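Local coordinates for mandelate racemase/muconate lactonizing protein (PDB 3VC5) that probably catalyses the magnesium-dependent dehydration of D-glucarate to 5-dehydro-4-deoxy-D-glucarate and belongs to the mandelate racemase/muconate lactonizing enzyme family, at residues T31-R36 with M409-Y413; G373-V377 with A405-M409; L52-V56 with G68-G72; E180-G184 with P369-G373. All coordinates share one frame; numbering follows the deposited sequence.

Overall arrangement
From the N terminus, strand 25-36 supplies 31-36, the first half of contact 1, whose partner on helix 403-415 closes a loop spanning most of the chain. Contacts 3 and 4 are nested inside that loop, one after the other. Contact 3 is a short hairpin closure joining strand 50-60, the neighbour of strand 25-36, to strand 65-71. Contact 4 then brings the loop 180-184 against 369-373, bridging much of the barrel domain. Contact 2 begins where contact 4 ends, at Gly373, and finishes on the same helix as contact 1, sharing Met409. Contacts 1, 2 and 3 touch one another at the capping domain; contact 4 meets contact 1 at Gln371 but stays about 8 Å from contact 3 between nearest atoms.

Contact 1. Residues T31-R36 with M409-Y413; sequences TPVAFR and MHEQY
Helix 403-415 crosses strand 25-36, an outer strand of the three-stranded antiparallel sheet, nearly at a right angle (85°), with Pro32, Val33 and Ala34 set against Met409, His410 and Tyr413. The ring of His410 reaches the strand backbone, and its ND1 gives a nearly straight hydrogen bond of 2.8 Å to Pro32 O, with the acceptor in the ring plane and the donor in the carbonyl plane. That direction follows from CG of His410 lying anti to its backbone N (chi1 178°). Ala34 N bonds to Met409 O at 3.2 Å, coming from above the carbonyl plane, while Tyr413 N takes the same oxygen from the opposite face within the helix. Gln412 completes the grip, its NE2 donating to Ala34 O at 2.9 Å in the amide plane.

The helix, from the C-terminal part of the chain, thus packs on the sheet of the N-terminal capping domain of the enolase superfamily; the strand pairs with strand 50-60 through Thr31, Val33 and Phe35, and turns the polar groups of Pro32 and Ala34 to the helix. Pro32 CB stands almost centrally over one face of the Tyr413 ring, 3.6 Å from its centroid, a CH-pi contact; Leu77 of helix 74-85 touches both side chains. Replacing Tyr413 by an alanine would probably leave Pro32 without the aromatic face under it and open a gap beside Leu77. Ala34 CB presses on Tyr413 CA at 3.6 Å, and Val33 CB meets Met409 CB at 3.7 Å. Met409 SD approaches Phe35 CD2 obliquely at 3.9 Å, a Met-aromatic contact.

Contact 2. Residues G373-V377 with A405-M409; sequences GQDVV and ALAVM
With CG anti to its carbonyl carbon (chi1 -71°) and the chain extended beyond, Met409 pushes its sulfur and methyl away from the helix and into the loop formed by Gln374, Asp375 and Val376. Val376 turns to meet it: its CG1, likewise anti to the carbonyl carbon (chi1 -65°), comes to 3.7 Å from Met409 SD. Val376 CG1 also lies 3.9 Å from Leu406 CA and reaches the CD1 branch of Leu406 more loosely, so one branch of the valine touches residues three apart on the same side of the helix. Beyond the sulfur, Met409 CE sits against the backbone of the loop, 3.4 Å from Asp375 N, and also touches Gln374 CB at 3.8 Å.

One turn earlier on the helix, Ala405 CB faces Asp375 O at 3.5 Å and borders Val376 CA. No hydrogen bond joins the two segments; the polar groups instead shape the loop. Asp375 OD1 takes the backbone N of Val376 at 2.8 Å on its anti side and also receives Gly344 N; two N-H groups thus hold OD1. Gln374 is bonded at both ends of its amide, NE2 to Gln371 O and OE1 to Arg36 N. Leu343 touches Asp375, Val376 and Met409 alike, and the backbone of Val376 is bonded to Asp402 just ahead of the helix. The contact thus fits the two-domain build of the enolase superfamily, in which a C-terminal segment returns from the barrel to complete the N-terminal capping domain.

Contact 3. Residues L52-V56 with G68-G72; sequences LRTIV and GETYG
Backbone hydrogen bonds set the frame, with Thr54 and Thr70 forming an antiparallel hydrogen-bonded pair and Val56 and Gly68 the next one. Thr54 N reaches Thr70 O at 2.8 Å from above the carbonyl plane, whereas the return bond, Thr70 N to Thr54 O, lies in the carbonyl plane of Thr54. Between them Ile55 and Glu69 face each other as a non-hydrogen-bonded pair, side by side, with Ile55 CD1 on Glu69 CG at 3.9 Å. Beyond the Thr54-Thr70 pair, Thr54 OG1 donates to Tyr71 O at 2.8 Å, and a water bridges the strands, giving to Leu52 O at 2.6 Å and accepting from Gly72 N. Leu52 CB rests 3.7 Å from Gly72 CA.

The charged contact is the salt bridge of Arg53. Bends at chi2 and chi3 fold its chain back over the sheet, bringing Arg53 NE to 2.8 Å from Glu69 OE2, on the anti lone pair of that oxygen; the bond from NH2 is weak, and the guanidinium and carboxylate planes stand 83° apart. Thr70 O lies over one guanidinium face, and Arg53 NH1 comes within 3.7 Å of Tyr71 CD1. With a leucine in place of Arg53, the Glu69 carboxylate would probably lose its charged mate, though Leu343 N and Ser346 N still bond to it, and Ser346 OG would lose the NH2 bond.

This is a β-hairpin of the capping domain, and its far end brings Tyr71 about 6 Å, between side chains, from His338, the predicted proton acceptor.

Contact 4. Residues E180-G184 with P369-G373; sequences EDRFG and PWQDG
Arg182 and Phe183 carry segment 180-184 onto 369-373, and Asp181 just before them sets the turn: its OD1 accepts from Phe183 N at 2.9 Å, an Asx turn. Arg182 then runs extended from CG to NE and grips Asp372 side-on with two nitrogens on one oxygen. Arg182 NE lies 2.9 Å from Asp372 OD1 and Arg182 NH2 3.1 Å from the same atom. Both bonds lie in the guanidinium plane but meet the oxygen from one face of the carboxylate, 36-37° above its plane, while a further bond from NE to OD2 is weak.

Phe183 follows, with one face turned to Arg182 and the other to Trp370. Arg182 CG stands over the centre of its ring, and Phe183 CE1 in turn lies 3.7 Å above the plane of the Arg182 guanidinium. On the opposite face Trp370 comes edge-on, CZ3 meeting Phe183 CG at 3.6 Å in an edge-to-face pair whose planes stand 64° apart. At the far end of the phenyl ring, Phe183 CZ reaches Pro369 O at 3.5 Å and borders the carboxylate carbon of Asp372.

Two loops of the barrel domain are joined here, one between strand 161-169 and helix 189-203, the other after helix 344-355; helix 189-203 lends Gln195 and Leu199 to Trp370 and Glu202 to Arg182 NH1, while strand 161-169 accepts Trp370 NE1 at Tyr167 O and sets Phe169 edge-to-face with the indole.

Contact 1. Residues T31-R36 with M409-Y413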
loop_
_atom_site.group_PDB
_atom_site.type_symbol
_atom_site.label_atom_id
_atom_site.label_comp_id
_atom_site.label_asym_id
_atom_site.label_seq_id
_atom_site.Cartn_x
_atom_site.Cartn_y
_atom_site.Cartn_z
ATOM N N THR A 31 4.086 26.462 13.176
ATOM C CA THR A 31 4.307 27.845 12.755
ATOM C C THR A 31 3.579 28.208 11.466
ATOM O O THR A 31 3.961 27.737 10.387
ATOM C CB THR A 31 5.819 28.105 12.552
ATOM O OG1 THR A 31 6.522 27.653 13.720
ATOM C CG2 THR A 31 6.101 29.617 12.335
ATOM N N PRO A 32 2.535 29.054 11.565
ATOM C CA PRO A 32 1.894 29.467 10.314
ATOM C C PRO A 32 2.784 30.480 9.606
ATOM O O PRO A 32 3.444 31.306 10.262
ATOM C CB PRO A 32 0.574 30.090 10.786
ATOM C CG PRO A 32 0.908 30.648 12.202
ATOM C CD PRO A 32 1.929 29.680 12.765
ATOM N N VAL A 33 2.788 30.439 8.272
ATOM C CA VAL A 33 3.639 31.334 7.460
ATOM C C VAL A 33 2.813 31.856 6.300
ATOM O O VAL A 33 1.787 31.236 5.904
ATOM C CB VAL A 33 4.893 30.599 6.897
ATOM C CG1 VAL A 33 5.837 30.180 8.031
ATOM C CG2 VAL A 33 4.500 29.397 6.013
ATOM N N ALA A 34 3.221 33.004 5.769
ATOM C CA ALA A 34 2.603 33.529 4.541
ATOM C C ALA A 34 3.709 33.963 3.620
ATOM O O ALA A 34 4.767 34.444 4.085
ATOM C CB ALA A 34 1.666 34.709 4.833
ATOM N N PHE A 35 3.486 33.806 2.312
ATOM C CA PHE A 35 4.502 34.228 1.339
ATOM C C PHE A 35 3.803 34.757 0.080
ATOM O O PHE A 35 2.603 34.531 -0.101
ATOM C CB PHE A 35 5.475 33.084 1.032
ATOM C CG PHE A 35 4.783 31.773 0.747
ATOM C CD1 PHE A 35 4.350 31.479 -0.559
ATOM C CD2 PHE A 35 4.610 30.823 1.767
ATOM C CE1 PHE A 35 3.671 30.246 -0.833
ATOM C CE2 PHE A 35 3.972 29.615 1.515
ATOM C CZ PHE A 35 3.509 29.321 0.211
ATOM N N ARG A 36 4.531 35.503 -0.752
ATOM C CA ARG A 36 3.939 36.211 -1.886
ATOM C C ARG A 36 3.572 35.247 -2.992
ATOM O O ARG A 36 4.315 34.265 -3.256
ATOM C CB ARG A 36 4.940 37.248 -2.426
ATOM C CG ARG A 36 5.214 38.354 -1.418
ATOM C CD ARG A 36 6.254 39.358 -1.922
ATOM N NE ARG A 36 7.468 38.691 -2.418
ATOM C CZ ARG A 36 8.505 38.327 -1.661
ATOM N NH1 ARG A 36 8.509 38.576 -0.350
ATOM N NH2 ARG A 36 9.550 37.718 -2.219
ATOM N N MET A 409 8.869 34.618 7.485
ATOM C CA MET A 409 7.564 34.276 6.904
ATOM C C MET A 409 6.480 34.236 7.938
ATOM O O MET A 409 5.325 34.481 7.619
ATOM C CB MET A 409 7.581 32.957 6.147
ATOM C CG MET A 409 8.345 32.987 4.852
ATOM S SD MET A 409 7.844 31.543 3.892
ATOM C CE MET A 409 9.085 31.667 2.584
ATOM N N HIS A 410 6.835 33.920 9.183
ATOM C CA HIS A 410 5.826 33.953 10.239
ATOM C C HIS A 410 5.376 35.399 10.526
ATOM O O HIS A 410 4.190 35.662 10.756
ATOM C CB HIS A 410 6.325 33.295 11.531
ATOM C CG HIS A 410 5.325 33.357 12.634
ATOM N ND1 HIS A 410 4.114 32.690 12.601
ATOM C CD2 HIS A 410 5.355 34.007 13.825
ATOM C CE1 HIS A 410 3.448 32.931 13.716
ATOM N NE2 HIS A 410 4.176 33.727 14.474
ATOM N N GLU A 411 6.327 36.338 10.490
ATOM C CA GLU A 411 5.993 37.730 10.696
ATOM C C GLU A 411 5.072 38.192 9.555
ATOM O O GLU A 411 4.114 38.934 9.792
ATOM C CB GLU A 411 7.263 38.585 10.744
ATOM C CG GLU A 411 7.044 40.055 11.225
ATOM C CD GLU A 411 6.544 40.965 10.108
ATOM O OE1 GLU A 411 6.848 40.670 8.910
ATOM O OE2 GLU A 411 5.834 41.969 10.412
ATOM N N GLN A 412 5.333 37.723 8.332
ATOM C CA GLN A 412 4.465 38.073 7.208
ATOM C C GLN A 412 3.051 37.554 7.473
ATOM O O GLN A 412 2.077 38.253 7.238
ATOM C CB GLN A 412 5.042 37.497 5.910
ATOM C CG GLN A 412 6.289 38.278 5.475
ATOM C CD GLN A 412 7.065 37.717 4.289
ATOM O OE1 GLN A 412 8.020 38.370 3.836
ATOM N NE2 GLN A 412 6.708 36.513 3.801
ATOM N N TYR A 413 2.939 36.299 7.914
ATOM C CA TYR A 413 1.625 35.750 8.281
ATOM C C TYR A 413 0.904 36.653 9.269
ATOM O O TYR A 413 -0.290 36.953 9.102
ATOM C CB TYR A 413 1.794 34.348 8.897
ATOM C CG TYR A 413 0.493 33.785 9.405
ATOM C CD1 TYR A 413 -0.376 33.124 8.548
ATOM C CD2 TYR A 413 0.129 33.945 10.739
ATOM C CE1 TYR A 413 -1.603 32.596 9.026
ATOM C CE2 TYR A 413 -1.080 33.441 11.228
ATOM C CZ TYR A 413 -1.937 32.779 10.362
ATOM O OH TYR A 413 -3.127 32.292 10.858
#

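Contact 2. Residues G373-V377 with A405-M409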
loop_
_atom_site.group_PDB
_atom_site.type_symbol
_atom_site.label_atom_id
_atom_site.label_comp_id
_atom_site.label_asym_id
_atom_site.label_seq_id
_atom_site.Cartn_x
_atom_site.Cartn_y
_atom_site.Cartn_z
ATOM N N GLY A 373 11.635 31.728 -5.446
ATOM C CA GLY A 373 12.772 31.505 -4.564
ATOM C C GLY A 373 12.464 31.625 -3.091
ATOM O O GLY A 373 13.331 31.316 -2.263
ATOM N N GLN A 374 11.236 32.029 -2.735
ATOM C CA GLN A 374 10.883 32.102 -1.298
ATOM C C GLN A 374 10.941 30.704 -0.675
ATOM O O GLN A 374 10.408 29.746 -1.244
ATOM C CB GLN A 374 9.472 32.676 -1.095
ATOM C CG GLN A 374 9.295 34.119 -1.584
ATOM C CD GLN A 374 7.855 34.551 -1.621
ATOM O OE1 GLN A 374 7.380 35.273 -0.734
ATOM N NE2 GLN A 374 7.136 34.108 -2.645
ATOM N N ASP A 375 11.532 30.570 0.508
ATOM C CA ASP A 375 11.573 29.259 1.131
ATOM C C ASP A 375 11.957 29.371 2.592
ATOM O O ASP A 375 12.442 30.429 3.022
ATOM C CB ASP A 375 12.538 28.333 0.402
ATOM C CG ASP A 375 12.070 26.869 0.394
ATOM O OD1 ASP A 375 11.293 26.463 1.304
ATOM O OD2 ASP A 375 12.477 26.131 -0.536
ATOM N N VAL A 376 11.683 28.304 3.350
ATOM C CA VAL A 376 12.108 28.219 4.745
ATOM C C VAL A 376 13.224 27.192 4.961
ATOM O O VAL A 376 13.631 26.958 6.117
ATOM C CB VAL A 376 10.913 27.918 5.704
ATOM C CG1 VAL A 376 9.908 29.077 5.695
ATOM C CG2 VAL A 376 10.276 26.572 5.332
ATOM N N VAL A 377 13.717 26.554 3.893
ATOM C CA VAL A 377 14.868 25.645 4.050
ATOM C C VAL A 377 16.076 26.286 3.360
ATOM O O VAL A 377 15.915 27.157 2.493
ATOM C CB VAL A 377 14.614 24.227 3.496
ATOM C CG1 VAL A 377 13.346 23.619 4.149
ATOM C CG2 VAL A 377 14.425 24.275 1.974
ATOM N N ALA A 405 14.573 32.437 8.211
ATOM C CA ALA A 405 13.623 32.519 7.090
ATOM C C ALA A 405 12.208 32.172 7.578
ATOM O O ALA A 405 11.211 32.781 7.146
ATOM C CB ALA A 405 14.036 31.589 5.944
ATOM N N LEU A 406 12.138 31.188 8.473
ATOM C CA LEU A 406 10.838 30.806 9.094
ATOM C C LEU A 406 10.291 32.011 9.865
ATOM O O LEU A 406 9.110 32.342 9.758
ATOM C CB LEU A 406 11.019 29.615 10.049
ATOM C CG LEU A 406 9.720 29.138 10.710
ATOM C CD1 LEU A 406 8.708 28.599 9.687
ATOM C CD2 LEU A 406 10.112 28.063 11.714
ATOM N N ALA A 407 11.151 32.679 10.645
ATOM C CA ALA A 407 10.721 33.881 11.372
ATOM C C ALA A 407 10.225 34.994 10.437
ATOM O O ALA A 407 9.216 35.628 10.707
ATOM C CB ALA A 407 11.831 34.398 12.305
ATOM N N VAL A 408 10.927 35.217 9.328
ATOM C CA VAL A 408 10.506 36.229 8.342
ATOM C C VAL A 408 9.089 35.885 7.829
ATOM O O VAL A 408 8.207 36.743 7.744
ATOM C CB VAL A 408 11.514 36.290 7.179
ATOM C CG1 VAL A 408 10.952 37.076 5.972
ATOM C CG2 VAL A 408 12.847 36.908 7.669
ATOM N N MET A 409 8.869 34.618 7.485
ATOM C CA MET A 409 7.564 34.276 6.904
ATOM C C MET A 409 6.480 34.236 7.938
ATOM O O MET A 409 5.325 34.481 7.619
ATOM C CB MET A 409 7.581 32.957 6.147
ATOM C CG MET A 409 8.345 32.987 4.852
ATOM S SD MET A 409 7.844 31.543 3.892
ATOM C CE MET A 409 9.085 31.667 2.584
#

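Contact 3. Residues L52-V56 with G68-G72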
loop_
_atom_site.group_PDB
_atom_site.type_symbol
_atom_site.label_atom_id
_atom_site.label_comp_id
_atom_site.label_asym_id
_atom_site.label_seq_id
_atom_site.Cartn_x
_atom_site.Cartn_y
_atom_site.Cartn_z
ATOM N N LEU A 52 -0.858 30.888 2.233
ATOM C CA LEU A 52 -0.620 30.486 3.623
ATOM C C LEU A 52 -0.141 29.023 3.664
ATOM O O LEU A 52 -0.587 28.185 2.868
ATOM C CB LEU A 52 -1.950 30.557 4.377
ATOM C CG LEU A 52 -2.704 31.898 4.300
ATOM C CD1 LEU A 52 -4.009 31.849 5.088
ATOM C CD2 LEU A 52 -1.827 33.068 4.767
ATOM N N ARG A 53 0.692 28.710 4.649
ATOM C CA ARG A 53 1.107 27.331 4.938
ATOM C C ARG A 53 1.311 27.218 6.435
ATOM O O ARG A 53 1.426 28.244 7.135
ATOM C CB ARG A 53 2.419 26.936 4.224
ATOM C CG ARG A 53 2.359 26.945 2.698
ATOM C CD ARG A 53 1.431 25.892 2.119
ATOM N NE ARG A 53 2.097 24.607 1.867
ATOM C CZ ARG A 53 1.468 23.560 1.327
ATOM N NH1 ARG A 53 0.182 23.679 1.005
ATOM N NH2 ARG A 53 2.100 22.394 1.134
ATOM N N THR A 54 1.426 25.981 6.911
ATOM C CA THR A 54 1.779 25.740 8.302
ATOM C C THR A 54 3.005 24.846 8.274
ATOM O O THR A 54 3.033 23.793 7.593
ATOM C CB THR A 54 0.644 25.005 9.066
ATOM O OG1 THR A 54 -0.534 25.801 9.018
ATOM C CG2 THR A 54 1.042 24.794 10.532
ATOM N N ILE A 55 4.051 25.313 8.936
ATOM C CA ILE A 55 5.254 24.521 9.092
ATOM C C ILE A 55 5.230 23.780 10.424
ATOM O O ILE A 55 4.938 24.358 11.472
ATOM C CB ILE A 55 6.503 25.423 9.014
ATOM C CG1 ILE A 55 6.429 26.258 7.730
ATOM C CG2 ILE A 55 7.780 24.600 9.138
ATOM C CD1 ILE A 55 6.325 25.501 6.446
ATOM N N VAL A 56 5.551 22.495 10.373
ATOM C CA VAL A 56 5.612 21.697 11.589
ATOM C C VAL A 56 7.022 21.172 11.825
ATOM O O VAL A 56 7.671 20.684 10.903
ATOM C CB VAL A 56 4.633 20.473 11.470
ATOM C CG1 VAL A 56 4.854 19.467 12.597
ATOM C CG2 VAL A 56 3.198 20.974 11.431
ATOM N N GLY A 68 7.596 19.007 8.596
ATOM C CA GLY A 68 6.409 18.757 7.756
ATOM C C GLY A 68 5.835 20.091 7.331
ATOM O O GLY A 68 6.168 21.137 7.895
ATOM N N GLU A 69 4.991 20.064 6.316
ATOM C CA GLU A 69 4.422 21.286 5.739
ATOM C C GLU A 69 3.005 20.987 5.277
ATOM O O GLU A 69 2.764 19.972 4.626
ATOM C CB GLU A 69 5.295 21.802 4.597
ATOM C CG GLU A 69 4.694 23.020 3.884
ATOM C CD GLU A 69 5.493 23.474 2.666
ATOM O OE1 GLU A 69 6.706 23.160 2.533
ATOM O OE2 GLU A 69 4.874 24.169 1.821
ATOM N N THR A 70 2.073 21.867 5.619
ATOM C CA THR A 70 0.673 21.630 5.288
ATOM C C THR A 70 -0.015 22.983 5.044
ATOM O O THR A 70 0.650 24.031 4.989
ATOM C CB THR A 70 -0.008 20.800 6.377
ATOM O OG1 THR A 70 -1.343 20.460 5.970
ATOM C CG2 THR A 70 -0.037 21.535 7.728
ATOM N N TYR A 71 -1.334 22.971 4.878
ATOM C CA TYR A 71 -2.116 24.177 4.551
ATOM C C TYR A 71 -2.097 25.148 5.712
ATOM O O TYR A 71 -1.892 24.732 6.872
ATOM C CB TYR A 71 -3.579 23.764 4.313
ATOM C CG TYR A 71 -3.654 22.670 3.304
ATOM C CD1 TYR A 71 -3.356 22.898 1.957
ATOM C CD2 TYR A 71 -4.024 21.380 3.685
ATOM C CE1 TYR A 71 -3.388 21.859 1.024
ATOM C CE2 TYR A 71 -4.093 20.346 2.750
ATOM C CZ TYR A 71 -3.794 20.597 1.421
ATOM O OH TYR A 71 -3.868 19.575 0.526
ATOM N N GLY A 72 -2.303 26.437 5.398
ATOM C CA GLY A 72 -2.326 27.494 6.420
ATOM C C GLY A 72 -3.699 28.036 6.786
ATOM O O GLY A 72 -3.802 28.899 7.672
HETATM O O HOH W 1 -2.622 26.533 2.629
#

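Contact 4. Residues E180-G184 with P369-G373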
loop_
_atom_site.group_PDB
_atom_site.type_symbol
_atom_site.label_atom_id
_atom_site.label_comp_id
_atom_site.label_asym_id
_atom_site.label_seq_id
_atom_site.Cartn_x
_atom_site.Cartn_y
_atom_site.Cartn_z
ATOM N N GLU A 180 3.821 45.245 -10.137
ATOM C CA GLU A 180 3.793 44.156 -11.104
ATOM C C GLU A 180 4.967 43.205 -10.891
ATOM O O GLU A 180 6.054 43.619 -10.472
ATOM C CB GLU A 180 3.786 44.707 -12.524
ATOM C CG GLU A 180 2.591 45.608 -12.744
ATOM C CD GLU A 180 2.504 46.166 -14.142
ATOM O OE1 GLU A 180 3.487 46.039 -14.897
ATOM O OE2 GLU A 180 1.446 46.735 -14.473
ATOM N N ASP A 181 4.751 41.922 -11.150
ATOM C CA ASP A 181 5.796 40.957 -10.917
ATOM C C ASP A 181 6.649 40.752 -12.156
ATOM O O ASP A 181 6.348 41.294 -13.229
ATOM C CB ASP A 181 5.193 39.637 -10.421
ATOM C CG ASP A 181 4.221 39.024 -11.410
ATOM O OD1 ASP A 181 4.618 38.735 -12.559
ATOM O OD2 ASP A 181 3.054 38.794 -11.024
ATOM N N ARG A 182 7.728 39.983 -12.010
ATOM C CA ARG A 182 8.659 39.792 -13.120
ATOM C C ARG A 182 8.164 38.845 -14.211
ATOM O O ARG A 182 8.828 38.706 -15.238
ATOM C CB ARG A 182 10.032 39.315 -12.618
ATOM C CG ARG A 182 10.071 37.841 -12.170
ATOM C CD ARG A 182 11.458 37.447 -11.661
ATOM N NE ARG A 182 11.599 36.010 -11.411
ATOM C CZ ARG A 182 11.855 35.093 -12.351
ATOM N NH1 ARG A 182 11.990 35.436 -13.635
ATOM N NH2 ARG A 182 11.974 33.810 -12.007
ATOM N N PHE A 183 7.024 38.183 -13.995
ATOM C CA PHE A 183 6.573 37.154 -14.944
ATOM C C PHE A 183 5.811 37.722 -16.138
ATOM O O PHE A 183 5.811 37.118 -17.227
ATOM C CB PHE A 183 5.730 36.097 -14.218
ATOM C CG PHE A 183 6.483 35.437 -13.090
ATOM C CD1 PHE A 183 7.513 34.539 -13.361
ATOM C CD2 PHE A 183 6.201 35.758 -11.776
ATOM C CE1 PHE A 183 8.237 33.952 -12.323
ATOM C CE2 PHE A 183 6.888 35.159 -10.740
ATOM C CZ PHE A 183 7.912 34.266 -11.004
ATOM N N GLY A 184 5.173 38.877 -15.947
ATOM C CA GLY A 184 4.352 39.494 -16.994
ATOM C C GLY A 184 2.942 38.935 -16.945
ATOM O O GLY A 184 2.683 37.878 -16.324
ATOM N N PRO A 369 7.963 27.567 -9.364
ATOM C CA PRO A 369 8.480 28.803 -10.025
ATOM C C PRO A 369 7.769 30.075 -9.527
ATOM O O PRO A 369 8.376 31.149 -9.450
ATOM C CB PRO A 369 8.152 28.562 -11.497
ATOM C CG PRO A 369 8.160 27.020 -11.619
ATOM C CD PRO A 369 7.502 26.558 -10.348
ATOM N N TRP A 370 6.474 29.958 -9.207
ATOM C CA TRP A 370 5.639 31.109 -8.867
ATOM C C TRP A 370 6.030 31.706 -7.532
ATOM O O TRP A 370 5.719 32.881 -7.255
ATOM C CB TRP A 370 4.145 30.671 -8.836
ATOM C CG TRP A 370 3.745 30.228 -10.241
ATOM C CD1 TRP A 370 3.359 28.983 -10.629
ATOM C CD2 TRP A 370 3.746 31.039 -11.438
ATOM N NE1 TRP A 370 3.109 28.962 -11.994
ATOM C CE2 TRP A 370 3.357 30.208 -12.509
ATOM C CE3 TRP A 370 4.070 32.381 -11.707
ATOM C CZ2 TRP A 370 3.236 30.687 -13.825
ATOM C CZ3 TRP A 370 3.957 32.849 -13.009
ATOM C CH2 TRP A 370 3.554 32.010 -14.049
ATOM N N GLN A 371 6.674 30.886 -6.687
ATOM C CA GLN A 371 7.102 31.382 -5.380
ATOM C C GLN A 371 8.443 32.120 -5.482
ATOM O O GLN A 371 8.911 32.689 -4.505
ATOM C CB GLN A 371 7.143 30.245 -4.360
ATOM C CG GLN A 371 5.862 30.216 -3.498
ATOM C CD GLN A 371 4.603 30.306 -4.355
ATOM O OE1 GLN A 371 4.202 29.307 -4.991
ATOM N NE2 GLN A 371 3.986 31.500 -4.406
ATOM N N ASP A 372 9.012 32.134 -6.657
ATOM C CA ASP A 372 10.208 32.931 -6.960
ATOM C C ASP A 372 11.304 32.913 -5.899
ATOM O O ASP A 372 11.841 33.931 -5.542
ATOM C CB ASP A 372 9.799 34.341 -7.308
ATOM C CG ASP A 372 10.746 35.014 -8.291
ATOM O OD1 ASP A 372 11.488 34.361 -9.001
ATOM O OD2 ASP A 372 10.753 36.213 -8.278
ATOM N N GLY A 373 11.635 31.728 -5.446
ATOM C CA GLY A 373 12.772 31.505 -4.564
ATOM C C GLY A 373 12.464 31.625 -3.091
ATOM O O GLY A 373 13.331 31.316 -2.263
#